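Local coordinates for peptidase M14 domain-containing protein (PDB 2QVP) that probably acts as a zinc-dependent hydrolase of the metallocarboxypeptidase (M14) type, at residues 14-19 with 255-260; 65-70 with 157-162; 72-77 with 106-111; 176-181 with 219-224. All blocks are in the same frame, centred on the assembly; numbering follows the deposited sequence. Where two conformers were deposited one is given.

Overall arrangement
Near the N terminus, residues 14-19 form the turn between two short strands, and contact 1 joins this turn to the last helix, 252-270, closing a loop around most of the chain. The other three contacts nest inside that loop. Contact 2 sets strand 67-72 beside helix 154-160 and the residues just after it. Within it, contact 3 ties the turn that leaves the same strand to the one following strand 101-105. Contact 4 opens only after contact 2 has closed, pairing strands 178-182 and 220-222 at one edge of the sheet; contact 2 involves an inner strand of the same sheet. The centres of contacts 1 and 2 lie about 25 Å apart, on opposite sides of the chain's centre.

Contact 1 (14-19 with 255-260); sequences SEIFEC and RILANA
Ser14 OG, which touches Ile256 CD1 at 3.8 Å, is gripped by two polar groups: it accepts a hydrogen bond from Phe17 N at 2.9 Å (N-H...O angle 161°) and is hydrogen-bonded to Asp253 OD1, one turn before Ile256 on the same helix. The other carboxylate oxygen of Asp253 takes hydrogen bonds from the amides of Glu15 and Ile16, which ties the turn to the start of helix 252-270. With an alanine here, the Phe17 amide and Asp253 OD1 would probably each lose a partner, and the turn would be held less firmly against the helix. Because Ser14 OG accepts from the amide three residues on, the geometry meets the definition of an ST motif. It sits in a tight hairpin closed by Ser14 N to Cys19 O at 2.9 Å and Cys19 N to Ser14 O at 3.1 Å, with a G1 beta bulge in which Ser14 is matched by two residues, Glu18 and Cys19.

The rest of the interface is apolar and centred on Ile256. Ile16 slides past it in the opposite direction, the CD1 of Ile16 lying 4.0 Å from the CG2 of Ile256; that same CD1 also touches CG of Leu257. Ile256 CD1 comes to the edge of the Phe17 ring, near its plane, while Ile16 CG2 lies over one face. Phe17 has CG beside its own backbone N (chi1 -63°), which swings the ring round to Ile256. Trp83 of helix 80-91 meets both the Phe17 ring and Ile256.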
loop_
_atom_site.group_PDB
_atom_site.type_symbol
_atom_site.label_atom_id
_atom_site.label_comp_id
_atom_site.label_asym_id
_atom_site.label_seq_id
_atom_site.Cartn_x
_atom_site.Cartn_y
_atom_site.Cartn_z
ATOM N N SER A 14 -14.633 11.184 -7.216
ATOM C CA SER A 14 -14.807 9.791 -7.573
ATOM C C SER A 14 -16.276 9.567 -7.813
ATOM O O SER A 14 -17.084 9.981 -6.984
ATOM C CB SER A 14 -14.412 8.845 -6.439
ATOM O OG SER A 14 -14.777 7.491 -6.745
ATOM N N GLU A 15 -16.610 8.916 -8.926
ATOM C CA GLU A 15 -17.979 8.496 -9.237
ATOM C C GLU A 15 -18.239 7.117 -8.655
ATOM O O GLU A 15 -19.359 6.831 -8.306
ATOM C CB GLU A 15 -18.230 8.449 -10.741
ATOM C CG GLU A 15 -17.960 9.753 -11.501
ATOM C CD GLU A 15 -18.813 10.921 -11.036
ATOM O OE1 GLU A 15 -19.895 10.693 -10.441
ATOM O OE2 GLU A 15 -18.390 12.074 -11.295
ATOM N N ILE A 16 -17.210 6.264 -8.582
ATOM C CA ILE A 16 -17.284 4.944 -7.915
ATOM C C ILE A 16 -17.751 5.158 -6.466
ATOM O O ILE A 16 -18.654 4.452 -5.976
ATOM C CB ILE A 16 -15.931 4.209 -7.941
ATOM C CG1 ILE A 16 -15.570 3.753 -9.355
ATOM C CG2 ILE A 16 -15.916 2.983 -7.019
ATOM C CD1 ILE A 16 -14.120 3.205 -9.443
ATOM N N PHE A 17 -17.195 6.174 -5.804
ATOM C CA PHE A 17 -17.587 6.480 -4.419
ATOM C C PHE A 17 -18.473 7.709 -4.229
ATOM O O PHE A 17 -18.893 7.949 -3.112
ATOM C CB PHE A 17 -16.333 6.544 -3.559
ATOM C CG PHE A 17 -15.610 5.227 -3.499
ATOM C CD1 PHE A 17 -16.125 4.166 -2.748
ATOM C CD2 PHE A 17 -14.444 5.025 -4.217
ATOM C CE1 PHE A 17 -15.459 2.941 -2.707
ATOM C CE2 PHE A 17 -13.795 3.823 -4.165
ATOM C CZ PHE A 17 -14.290 2.782 -3.406
ATOM N N GLU A 18 -18.754 8.458 -5.300
ATOM C CA GLU A 18 -19.655 9.628 -5.277
ATOM C C GLU A 18 -19.246 10.631 -4.205
ATOM O O GLU A 18 -20.052 11.047 -3.394
ATOM C CB GLU A 18 -21.118 9.161 -5.138
ATOM C CG GLU A 18 -21.506 8.196 -6.274
ATOM C CD GLU A 18 -22.961 7.746 -6.272
ATOM O OE1 GLU A 18 -23.545 7.558 -5.184
ATOM O OE2 GLU A 18 -23.496 7.533 -7.381
ATOM N N CYS A 19 -17.969 11.006 -4.213
ATOM C CA CYS A 19 -17.438 11.918 -3.210
ATOM C C CYS A 19 -16.094 12.445 -3.640
ATOM O O CYS A 19 -15.549 12.025 -4.644
ATOM C CB CYS A 19 -17.309 11.193 -1.848
ATOM S SG CYS A 19 -16.069 9.867 -1.795
ATOM N N ARG A 255 -7.451 5.031 -11.760
ATOM C CA ARG A 255 -6.420 4.735 -10.757
ATOM C C ARG A 255 -6.953 3.864 -9.617
ATOM O O ARG A 255 -6.236 2.987 -9.134
ATOM C CB ARG A 255 -5.845 6.015 -10.180
ATOM C CG ARG A 255 -4.984 6.844 -11.144
ATOM C CD ARG A 255 -4.583 8.075 -10.379
ATOM N NE ARG A 255 -5.512 9.146 -10.479
ATOM C CZ ARG A 255 -5.654 10.134 -9.604
ATOM N NH1 ARG A 255 -4.994 10.203 -8.437
ATOM N NH2 ARG A 255 -6.557 11.039 -9.896
ATOM N N ILE A 256 -8.198 4.116 -9.187
ATOM C CA ILE A 256 -8.846 3.290 -8.155
ATOM C C ILE A 256 -8.956 1.829 -8.644
ATOM O O ILE A 256 -8.588 0.891 -7.914
ATOM C CB ILE A 256 -10.220 3.861 -7.701
ATOM C CG1 ILE A 256 -10.019 5.136 -6.871
ATOM C CG2 ILE A 256 -11.009 2.825 -6.882
ATOM C CD1 ILE A 256 -11.304 5.895 -6.552
ATOM N N LEU A 257 -9.399 1.644 -9.889
ATOM C CA LEU A 257 -9.552 0.286 -10.427
ATOM C C LEU A 257 -8.227 -0.429 -10.593
ATOM O O LEU A 257 -8.154 -1.621 -10.311
ATOM C CB LEU A 257 -10.343 0.295 -11.733
ATOM C CG LEU A 257 -11.794 0.750 -11.597
ATOM C CD1 LEU A 257 -12.437 1.076 -12.968
ATOM C CD2 LEU A 257 -12.588 -0.300 -10.824
ATOM N N ALA A 258 -7.200 0.300 -11.038
ATOM C CA ALA A 258 -5.865 -0.235 -11.240
ATOM C C ALA A 258 -5.240 -0.671 -9.944
ATOM O O ALA A 258 -4.600 -1.724 -9.877
ATOM C CB ALA A 258 -4.973 0.814 -11.927
ATOM N N ASN A 259 -5.398 0.150 -8.909
ATOM C CA ASN A 259 -4.931 -0.214 -7.583
ATOM C C ASN A 259 -5.556 -1.529 -7.095
ATOM O O ASN A 259 -4.839 -2.453 -6.690
ATOM C CB ASN A 259 -5.157 0.942 -6.595
ATOM C CG ASN A 259 -4.027 1.951 -6.638
ATOM O OD1 ASN A 259 -2.999 1.734 -6.029
ATOM N ND2 ASN A 259 -4.222 3.062 -7.333
ATOM N N ALA A 260 -6.876 -1.613 -7.157
ATOM C CA ALA A 260 -7.610 -2.831 -6.765
ATOM C C ALA A 260 -7.163 -4.069 -7.559
ATOM O O ALA A 260 -7.084 -5.168 -7.005
ATOM C CB ALA A 260 -9.087 -2.625 -6.955
#

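Contact 2 (65-70 with 157-162); sequences LPNLLI and LQVASR
Asn67, Leu69 and Ala160 carry most of the 324 Å² buried here. ND2 of Asn67 donates across to Val159 O at 2.8 Å (N-H...O angle 151°), close to its own amide plane but 47° above the plane of the acceptor carbonyl. Having CG beside the backbone N (chi1 -65°) lays this amide alongside Val159, whose CG1 is 3.6 Å from ND2. The other end of the amide, OD1, is bonded to Asn101 on strand 101-105. A leucine in its place would probably leave both Val159 O and Asn101 ND2 without these partners.

Leu69 points to the same side of its strand. Its CB packs against Ser161 CB at 3.8 Å, and more distantly against the methyl of Ala160. Ser161 OG turns back along the helix to donate to Leu157 O, in the carbonyl plane and on a lone pair, at 2.8 Å. Ala160 contributes mainly through its carbonyl, whose oxygen lies against the strand backbone, 3.2 Å from Leu68 C.

Beyond helix 154-160 the chain runs on into strand 165-171, the parallel neighbour of strand 67-72 in the central sheet. Ala160 O approaches the amides of Leu68 and Leu69 at poor angles and lies 3.3 Å from another acceptor, Leu68 O. With that oxygen making no hydrogen bond to the strand, the direction of the join rests on the Asn67 amide, which links the strand both to Val159 O and to Asn101.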
loop_
_atom_site.group_PDB
_atom_site.type_symbol
_atom_site.label_atom_id
_atom_site.label_comp_id
_atom_site.label_asym_id
_atom_site.label_seq_id
_atom_site.Cartn_x
_atom_site.Cartn_y
_atom_site.Cartn_z
ATOM N N LEU A 65 -0.961 -20.832 6.186
ATOM C CA LEU A 65 -1.360 -19.979 5.061
ATOM C C LEU A 65 -0.408 -18.816 4.974
ATOM O O LEU A 65 0.149 -18.417 6.003
ATOM C CB LEU A 65 -2.774 -19.438 5.261
ATOM C CG LEU A 65 -3.888 -20.476 5.409
ATOM C CD1 LEU A 65 -5.197 -19.768 5.671
ATOM C CD2 LEU A 65 -3.992 -21.360 4.174
ATOM N N PRO A 66 -0.194 -18.272 3.750
ATOM C CA PRO A 66 0.687 -17.106 3.642
ATOM C C PRO A 66 0.132 -15.863 4.365
ATOM O O PRO A 66 -1.078 -15.706 4.496
ATOM C CB PRO A 66 0.777 -16.851 2.124
ATOM C CG PRO A 66 -0.405 -17.532 1.529
ATOM C CD PRO A 66 -0.680 -18.715 2.424
ATOM N N ASN A 67 1.051 -15.061 4.864
ATOM C CA ASN A 67 0.791 -13.813 5.523
ATOM C C ASN A 67 1.132 -12.724 4.546
ATOM O O ASN A 67 2.316 -12.458 4.291
ATOM C CB ASN A 67 1.635 -13.650 6.780
ATOM C CG ASN A 67 1.295 -14.670 7.862
ATOM O OD1 ASN A 67 0.387 -15.491 7.706
ATOM N ND2 ASN A 67 2.062 -14.643 8.955
ATOM N N LEU A 68 0.085 -12.112 3.997
ATOM C CA LEU A 68 0.218 -11.012 3.070
ATOM C C LEU A 68 -0.257 -9.698 3.723
ATOM O O LEU A 68 -1.232 -9.699 4.430
ATOM C CB LEU A 68 -0.584 -11.296 1.805
ATOM C CG LEU A 68 0.086 -11.886 0.568
ATOM C CD1 LEU A 68 1.252 -12.822 0.863
ATOM C CD2 LEU A 68 -1.011 -12.494 -0.324
ATOM N N LEU A 69 0.487 -8.611 3.499
ATOM C CA LEU A 69 0.110 -7.278 3.991
ATOM C C LEU A 69 -0.038 -6.333 2.804
ATOM O O LEU A 69 0.822 -6.314 1.899
ATOM C CB LEU A 69 1.136 -6.730 4.976
ATOM C CG LEU A 69 0.899 -5.319 5.569
ATOM C CD1 LEU A 69 -0.412 -5.231 6.318
ATOM C CD2 LEU A 69 2.054 -4.914 6.464
ATOM N N ILE A 70 -1.121 -5.554 2.814
ATOM C CA ILE A 70 -1.348 -4.540 1.844
ATOM C C ILE A 70 -1.400 -3.206 2.567
ATOM O O ILE A 70 -2.187 -3.068 3.496
ATOM C CB ILE A 70 -2.659 -4.734 1.066
ATOM C CG1 ILE A 70 -2.708 -6.126 0.381
ATOM C CG2 ILE A 70 -2.795 -3.594 0.073
ATOM C CD1 ILE A 70 -3.930 -6.366 -0.473
ATOM N N LEU A 157 3.610 -6.332 12.181
ATOM C CA LEU A 157 3.636 -5.982 10.762
ATOM C C LEU A 157 4.619 -6.835 9.968
ATOM O O LEU A 157 4.428 -7.046 8.768
ATOM C CB LEU A 157 3.951 -4.499 10.611
ATOM C CG LEU A 157 2.939 -3.557 11.272
ATOM C CD1 LEU A 157 3.529 -2.170 11.362
ATOM C CD2 LEU A 157 1.584 -3.549 10.525
ATOM N N GLN A 158 5.678 -7.290 10.629
ATOM C CA GLN A 158 6.659 -8.177 10.017
ATOM C C GLN A 158 6.046 -9.573 9.818
ATOM O O GLN A 158 6.160 -10.150 8.735
ATOM C CB GLN A 158 7.940 -8.231 10.848
ATOM C CG GLN A 158 8.751 -6.912 10.864
ATOM C CD GLN A 158 9.865 -6.893 11.922
ATOM O OE1 GLN A 158 9.794 -7.579 12.937
ATOM N NE2 GLN A 158 10.895 -6.110 11.674
ATOM N N VAL A 159 5.367 -10.079 10.849
ATOM C CA VAL A 159 4.643 -11.347 10.759
ATOM C C VAL A 159 3.555 -11.255 9.685
ATOM O O VAL A 159 3.423 -12.157 8.863
ATOM C CB VAL A 159 3.985 -11.771 12.114
ATOM C CG1 VAL A 159 3.091 -12.998 11.944
ATOM C CG2 VAL A 159 5.045 -12.022 13.181
ATOM N N ALA A 160 2.831 -10.142 9.691
ATOM C CA ALA A 160 1.740 -9.862 8.738
ATOM C C ALA A 160 2.185 -9.844 7.275
ATOM O O ALA A 160 1.384 -10.124 6.426
ATOM C CB ALA A 160 1.057 -8.550 9.083
ATOM N N SER A 161 3.443 -9.490 7.012
ATOM C CA SER A 161 4.002 -9.395 5.666
ATOM C C SER A 161 5.083 -10.433 5.335
ATOM O O SER A 161 5.812 -10.283 4.359
ATOM C CB SER A 161 4.630 -8.019 5.542
ATOM O OG SER A 161 5.689 -7.912 6.455
ATOM N N ARG A 162 5.180 -11.477 6.142
ATOM C CA ARG A 162 6.181 -12.526 6.023
ATOM C C ARG A 162 6.275 -13.087 4.593
ATOM O O ARG A 162 7.381 -13.312 4.068
ATOM C CB ARG A 162 5.794 -13.604 7.057
ATOM C CG ARG A 162 6.690 -14.805 7.279
ATOM C CD ARG A 162 6.331 -15.514 8.642
ATOM N NE ARG A 162 6.622 -14.680 9.830
ATOM C CZ ARG A 162 7.842 -14.419 10.333
ATOM N NH1 ARG A 162 8.962 -14.910 9.774
ATOM N NH2 ARG A 162 7.960 -13.635 11.407
#

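Contact 3 (72-77 with 106-111); sequences AGFHGE and PLVNPT. With SO4 (sulfate ion), chain D.
Two turns run side by side, the CA atoms of Gly73 and Leu107 being 4.6 Å apart, and successive amides bridge them: Val108 N to Ala72 O at 3.2 Å and Asn109 N to Gly73 O at 2.8 Å. Gly73 has a positive phi (72°), and a beta carbon on it would fall 2.7 Å from Leu107 CD1, so two features of the geometry suit a glycine. Pro106 O is buried beside the Ala72 methyl without a polar partner.

Val108 lies over one face of the Phe74 ring in a CH-pi contact: CG2 is 4.0 Å from the ring centroid, 18° off the normal, and CG1 reaches CE2 at 3.6 Å. Asn109 extends with CG anti to the backbone N (chi1 -178°), bringing ND2 to Phe74 O at 3.1 Å, from above the carbonyl plane; its OD1 caps Gly112 N as N-cap of helix 110-115.

His75 and Glu78 fit the HxxE pattern that supplies zinc ligands in M14 peptidases. Here His75 ND1 is bonded to Glu78, while NE2 bonds Asn125 and makes a weak bond to O1 of a sulfate, probably from the crystallisation liquor.

The turns leave the adjacent parallel strands 67-72 and 101-105. Helix 80-91 covers Ala72, Pro106 and Leu107, the last two also touching helix 24-38, and Phe229 meets the Phe74 ring.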
loop_
_atom_site.group_PDB
_atom_site.type_symbol
_atom_site.label_atom_id
_atom_site.label_comp_id
_atom_site.label_asym_id
_atom_site.label_seq_id
_atom_site.Cartn_x
_atom_site.Cartn_y
_atom_site.Cartn_z
ATOM N N ALA A 72 -1.570 1.293 2.253
ATOM C CA ALA A 72 -1.899 2.419 1.391
ATOM C C ALA A 72 -1.915 3.718 2.176
ATOM O O ALA A 72 -1.923 3.710 3.403
ATOM C CB ALA A 72 -3.252 2.197 0.690
ATOM N N GLY A 73 -1.830 4.820 1.435
ATOM C CA GLY A 73 -1.968 6.166 1.982
ATOM C C GLY A 73 -0.867 6.733 2.845
ATOM O O GLY A 73 -1.160 7.440 3.790
ATOM N N PHE A 74 0.383 6.406 2.539
ATOM C CA PHE A 74 1.526 7.012 3.218
ATOM C C PHE A 74 1.622 8.494 2.857
ATOM O O PHE A 74 1.951 9.324 3.706
ATOM C CB PHE A 74 2.825 6.298 2.855
ATOM C CG PHE A 74 3.033 5.032 3.615
ATOM C CD1 PHE A 74 2.500 3.823 3.163
ATOM C CD2 PHE A 74 3.731 5.044 4.823
ATOM C CE1 PHE A 74 2.673 2.673 3.886
ATOM C CE2 PHE A 74 3.907 3.888 5.546
ATOM C CZ PHE A 74 3.382 2.700 5.078
ATOM N N HIS A 75 1.325 8.806 1.586
ATOM C CA HIS A 75 1.293 10.153 1.075
ATOM C C HIS A 75 -0.136 10.515 0.743
ATOM O O HIS A 75 -0.770 9.836 -0.068
ATOM C CB HIS A 75 2.151 10.265 -0.152
ATOM C CG HIS A 75 3.569 9.865 0.068
ATOM N ND1 HIS A 75 4.244 9.020 -0.791
ATOM C CD2 HIS A 75 4.434 10.174 1.059
ATOM C CE1 HIS A 75 5.471 8.835 -0.335
ATOM N NE2 HIS A 75 5.615 9.532 0.779
ATOM N N GLY A 76 -0.631 11.578 1.383
ATOM C CA GLY A 76 -2.032 12.005 1.263
ATOM C C GLY A 76 -2.572 12.382 -0.095
ATOM O O GLY A 76 -3.782 12.271 -0.321
ATOM N N GLU A 77 -1.697 12.823 -1.001
ATOM C CA GLU A 77 -2.124 13.125 -2.373
ATOM C C GLU A 77 -2.307 11.848 -3.212
ATOM O O GLU A 77 -2.943 11.909 -4.254
ATOM C CB GLU A 77 -1.183 14.141 -3.112
ATOM C CG GLU A 77 0.080 13.640 -3.905
ATOM C CD GLU A 77 1.224 13.163 -3.042
ATOM O OE1 GLU A 77 0.939 12.766 -1.902
ATOM O OE2 GLU A 77 2.405 13.151 -3.490
ATOM N N PRO A 106 -5.023 0.280 5.687
ATOM C CA PRO A 106 -5.758 1.014 4.647
ATOM C C PRO A 106 -5.392 2.496 4.417
ATOM O O PRO A 106 -5.480 2.970 3.277
ATOM C CB PRO A 106 -7.223 0.844 5.084
ATOM C CG PRO A 106 -7.198 0.536 6.476
ATOM C CD PRO A 106 -5.932 -0.159 6.763
ATOM N N LEU A 107 -4.980 3.186 5.482
ATOM C CA LEU A 107 -4.607 4.598 5.457
ATOM C C LEU A 107 -3.611 4.924 6.579
ATOM O O LEU A 107 -3.961 4.967 7.763
ATOM C CB LEU A 107 -5.855 5.464 5.586
ATOM C CG LEU A 107 -5.747 6.990 5.598
ATOM C CD1 LEU A 107 -4.864 7.535 4.456
ATOM C CD2 LEU A 107 -7.189 7.561 5.586
ATOM N N VAL A 108 -2.367 5.171 6.191
ATOM C CA VAL A 108 -1.296 5.490 7.125
ATOM C C VAL A 108 -1.192 6.982 7.422
ATOM O O VAL A 108 -0.794 7.323 8.478
ATOM C CB VAL A 108 0.060 4.910 6.612
ATOM C CG1 VAL A 108 1.265 5.366 7.487
ATOM C CG2 VAL A 108 -0.060 3.403 6.523
ATOM N N ASN A 109 -1.565 7.858 6.494
ATOM C CA ASN A 109 -1.472 9.284 6.684
ATOM C C ASN A 109 -2.849 9.947 6.528
ATOM O O ASN A 109 -3.096 10.581 5.511
ATOM C CB ASN A 109 -0.466 9.814 5.655
ATOM C CG ASN A 109 -0.215 11.297 5.749
ATOM O OD1 ASN A 109 -0.613 11.980 6.691
ATOM N ND2 ASN A 109 0.480 11.802 4.739
ATOM N N PRO A 110 -3.730 9.812 7.539
ATOM C CA PRO A 110 -5.073 10.418 7.437
ATOM C C PRO A 110 -5.101 11.965 7.359
ATOM O O PRO A 110 -5.980 12.497 6.721
ATOM C CB PRO A 110 -5.760 9.947 8.714
ATOM C CG PRO A 110 -4.646 9.723 9.685
ATOM C CD PRO A 110 -3.551 9.121 8.831
ATOM N N THR A 111 -4.143 12.647 7.989
ATOM C CA THR A 111 -4.102 14.119 8.042
ATOM C C THR A 111 -3.705 14.660 6.674
ATOM O O THR A 111 -4.234 15.687 6.240
ATOM C CB THR A 111 -3.166 14.649 9.151
ATOM O OG1 THR A 111 -1.809 14.284 8.862
ATOM C CG2 THR A 111 -3.575 14.107 10.520
HETATM S S SO4 D . 9.450 8.934 -0.452
HETATM O O1 SO4 D . 8.504 9.132 0.636
HETATM O O2 SO4 D . 8.785 8.871 -1.736
HETATM O O3 SO4 D . 10.415 10.027 -0.469
HETATM O O4 SO4 D . 10.129 7.644 -0.262
#

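Contact 4 (176-181 with 219-224); sequences DTYVYT and GVIFNH
Four backbone hydrogen bonds alternate between Tyr178-Thr181 and Gly219-Asn223: Val179 N to Gly219 O (2.9 Å), Ile221 N to Val179 O (2.8 Å), Thr181 N to Ile221 O (2.9 Å) and Asn223 N to Thr181 O (2.8 Å). With an angle of 16° between the strand directions, this is a parallel ladder, and CA-H...O contacts such as Tyr180 CA to Ile221 O at 3.2 Å fill in beside the bonds. Water 1 extends it, donating to Thr181 O and accepting from His224 N. Among side chains, Thr181 OG1 is hydrogen-bonded to Ser192 OG.

In the packing, Ile221 CD1 lies over a face of the Tyr180 ring, 3.7 Å from the centroid and 29° off the normal; the two side chains run together in one direction. The same methyl also meets Tyr178 CE2. On the other face of the sheet, Val179 CG2 touches Val220 CG2 at 3.9 Å, and Thr181 OG1 comes to the in-plane edge of the Phe222 ring.

Strand 220-222 is an outermost strand of the mixed sheet, whose 1-2-4-3-5-8-6-7 order is as in the alpha/beta fold of M14 carboxypeptidases. Its partner, 178-182, pairs antiparallel with strand 241-247, bringing Tyr178, bonded through OH to Asp171, beside the predicted active-site Glu245.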
loop_
_atom_site.group_PDB
_atom_site.type_symbol
_atom_site.label_atom_id
_atom_site.label_comp_id
_atom_site.label_asym_id
_atom_site.label_seq_id
_atom_site.Cartn_x
_atom_site.Cartn_y
_atom_site.Cartn_z
ATOM N N ASP A 176 2.297 7.743 -16.997
ATOM C CA ASP A 176 2.620 6.325 -17.155
ATOM C C ASP A 176 2.831 5.663 -15.818
ATOM O O ASP A 176 3.156 6.338 -14.835
ATOM C CB ASP A 176 3.891 6.159 -17.982
ATOM C CG ASP A 176 3.780 6.780 -19.357
ATOM O OD1 ASP A 176 2.662 6.851 -19.924
ATOM O OD2 ASP A 176 4.832 7.190 -19.867
ATOM N N THR A 177 2.681 4.340 -15.813
ATOM C CA THR A 177 2.738 3.535 -14.590
ATOM C C THR A 177 3.990 2.663 -14.571
ATOM O O THR A 177 4.609 2.399 -15.602
ATOM C CB THR A 177 1.412 2.711 -14.400
ATOM O OG1 THR A 177 1.292 2.248 -13.038
ATOM C CG2 THR A 177 1.340 1.552 -15.350
ATOM N N TYR A 178 4.365 2.253 -13.368
ATOM C CA TYR A 178 5.540 1.438 -13.134
ATOM C C TYR A 178 5.416 0.863 -11.723
ATOM O O TYR A 178 4.470 1.156 -10.998
ATOM C CB TYR A 178 6.836 2.256 -13.285
ATOM C CG TYR A 178 6.989 3.393 -12.293
ATOM C CD1 TYR A 178 6.318 4.590 -12.483
ATOM C CD2 TYR A 178 7.823 3.271 -11.169
ATOM C CE1 TYR A 178 6.428 5.623 -11.582
ATOM C CE2 TYR A 178 7.962 4.313 -10.265
ATOM C CZ TYR A 178 7.258 5.500 -10.488
ATOM O OH TYR A 178 7.341 6.566 -9.613
ATOM N N VAL A 179 6.352 0.002 -11.377
ATOM C CA VAL A 179 6.396 -0.630 -10.070
ATOM C C VAL A 179 7.837 -0.713 -9.569
ATOM O O VAL A 179 8.804 -0.742 -10.366
ATOM C CB VAL A 179 5.792 -2.051 -10.100
ATOM C CG1 VAL A 179 4.289 -1.997 -10.299
ATOM C CG2 VAL A 179 6.502 -2.910 -11.191
ATOM N N TYR A 180 7.951 -0.677 -8.239
ATOM C CA TYR A 180 9.172 -0.934 -7.518
ATOM C C TYR A 180 8.930 -2.343 -7.058
ATOM O O TYR A 180 7.883 -2.592 -6.462
ATOM C CB TYR A 180 9.357 -0.062 -6.270
ATOM C CG TYR A 180 9.771 1.370 -6.502
ATOM C CD1 TYR A 180 8.814 2.359 -6.687
ATOM C CD2 TYR A 180 11.116 1.731 -6.569
ATOM C CE1 TYR A 180 9.184 3.673 -6.933
ATOM C CE2 TYR A 180 11.498 3.060 -6.798
ATOM C CZ TYR A 180 10.529 4.013 -6.989
ATOM O OH TYR A 180 10.899 5.311 -7.187
ATOM N N THR A 181 9.843 -3.270 -7.322
ATOM C CA THR A 181 9.665 -4.625 -6.796
ATOM C C THR A 181 10.926 -5.153 -6.118
ATOM O O THR A 181 12.048 -4.690 -6.360
ATOM C CB THR A 181 9.215 -5.622 -7.892
ATOM O OG1 THR A 181 10.233 -5.712 -8.888
ATOM C CG2 THR A 181 7.887 -5.192 -8.532
ATOM N N GLY A 219 9.232 -1.373 -17.066
ATOM C CA GLY A 219 8.240 -1.017 -16.061
ATOM C C GLY A 219 8.501 -1.324 -14.604
ATOM O O GLY A 219 7.598 -1.139 -13.775
ATOM N N VAL A 220 9.735 -1.735 -14.294
ATOM C CA VAL A 220 10.158 -2.176 -12.973
ATOM C C VAL A 220 11.475 -1.520 -12.466
ATOM O O VAL A 220 12.467 -1.467 -13.198
ATOM C CB VAL A 220 10.434 -3.707 -12.972
ATOM C CG1 VAL A 220 10.795 -4.180 -11.564
ATOM C CG2 VAL A 220 9.264 -4.491 -13.500
ATOM N N ILE A 221 11.453 -1.022 -11.227
ATOM C CA ILE A 221 12.642 -0.562 -10.493
ATOM C C ILE A 221 12.842 -1.719 -9.515
ATOM O O ILE A 221 12.009 -1.973 -8.667
ATOM C CB ILE A 221 12.431 0.763 -9.772
ATOM C CG1 ILE A 221 12.151 1.892 -10.788
ATOM C CG2 ILE A 221 13.660 1.077 -8.905
ATOM C CD1 ILE A 221 11.621 3.180 -10.137
ATOM N N PHE A 222 13.950 -2.421 -9.630
ATOM C CA PHE A 222 14.156 -3.690 -8.928
ATOM C C PHE A 222 15.165 -3.624 -7.788
ATOM O O PHE A 222 16.301 -3.162 -7.995
ATOM C CB PHE A 222 14.626 -4.700 -9.979
ATOM C CG PHE A 222 14.723 -6.116 -9.484
ATOM C CD1 PHE A 222 13.586 -6.799 -9.070
ATOM C CD2 PHE A 222 15.933 -6.780 -9.474
ATOM C CE1 PHE A 222 13.645 -8.109 -8.622
ATOM C CE2 PHE A 222 16.013 -8.100 -9.023
ATOM C CZ PHE A 222 14.868 -8.761 -8.598
ATOM N N ASN A 223 14.764 -4.132 -6.615
ATOM C CA ASN A 223 15.619 -4.203 -5.426
ATOM C C ASN A 223 16.355 -2.896 -5.128
ATOM O O ASN A 223 17.580 -2.884 -5.035
ATOM C CB ASN A 223 16.608 -5.369 -5.572
ATOM C CG ASN A 223 15.933 -6.725 -5.484
ATOM O OD1 ASN A 223 14.838 -6.854 -4.935
ATOM N ND2 ASN A 223 16.604 -7.756 -5.992
ATOM N N HIS A 224 15.590 -1.799 -5.046
ATOM C CA HIS A 224 16.115 -0.477 -4.717
ATOM C C HIS A 224 15.722 -0.219 -3.276
ATOM O O HIS A 224 14.573 0.105 -3.012
ATOM C CB HIS A 224 15.533 0.625 -5.611
ATOM C CG HIS A 224 15.848 2.009 -5.116
ATOM N ND1 HIS A 224 17.068 2.615 -5.328
ATOM C CD2 HIS A 224 15.125 2.871 -4.357
ATOM C CE1 HIS A 224 17.071 3.802 -4.746
ATOM N NE2 HIS A 224 15.904 3.981 -4.146
HETATM O O HOH W 1 12.709 -1.740 -5.589
#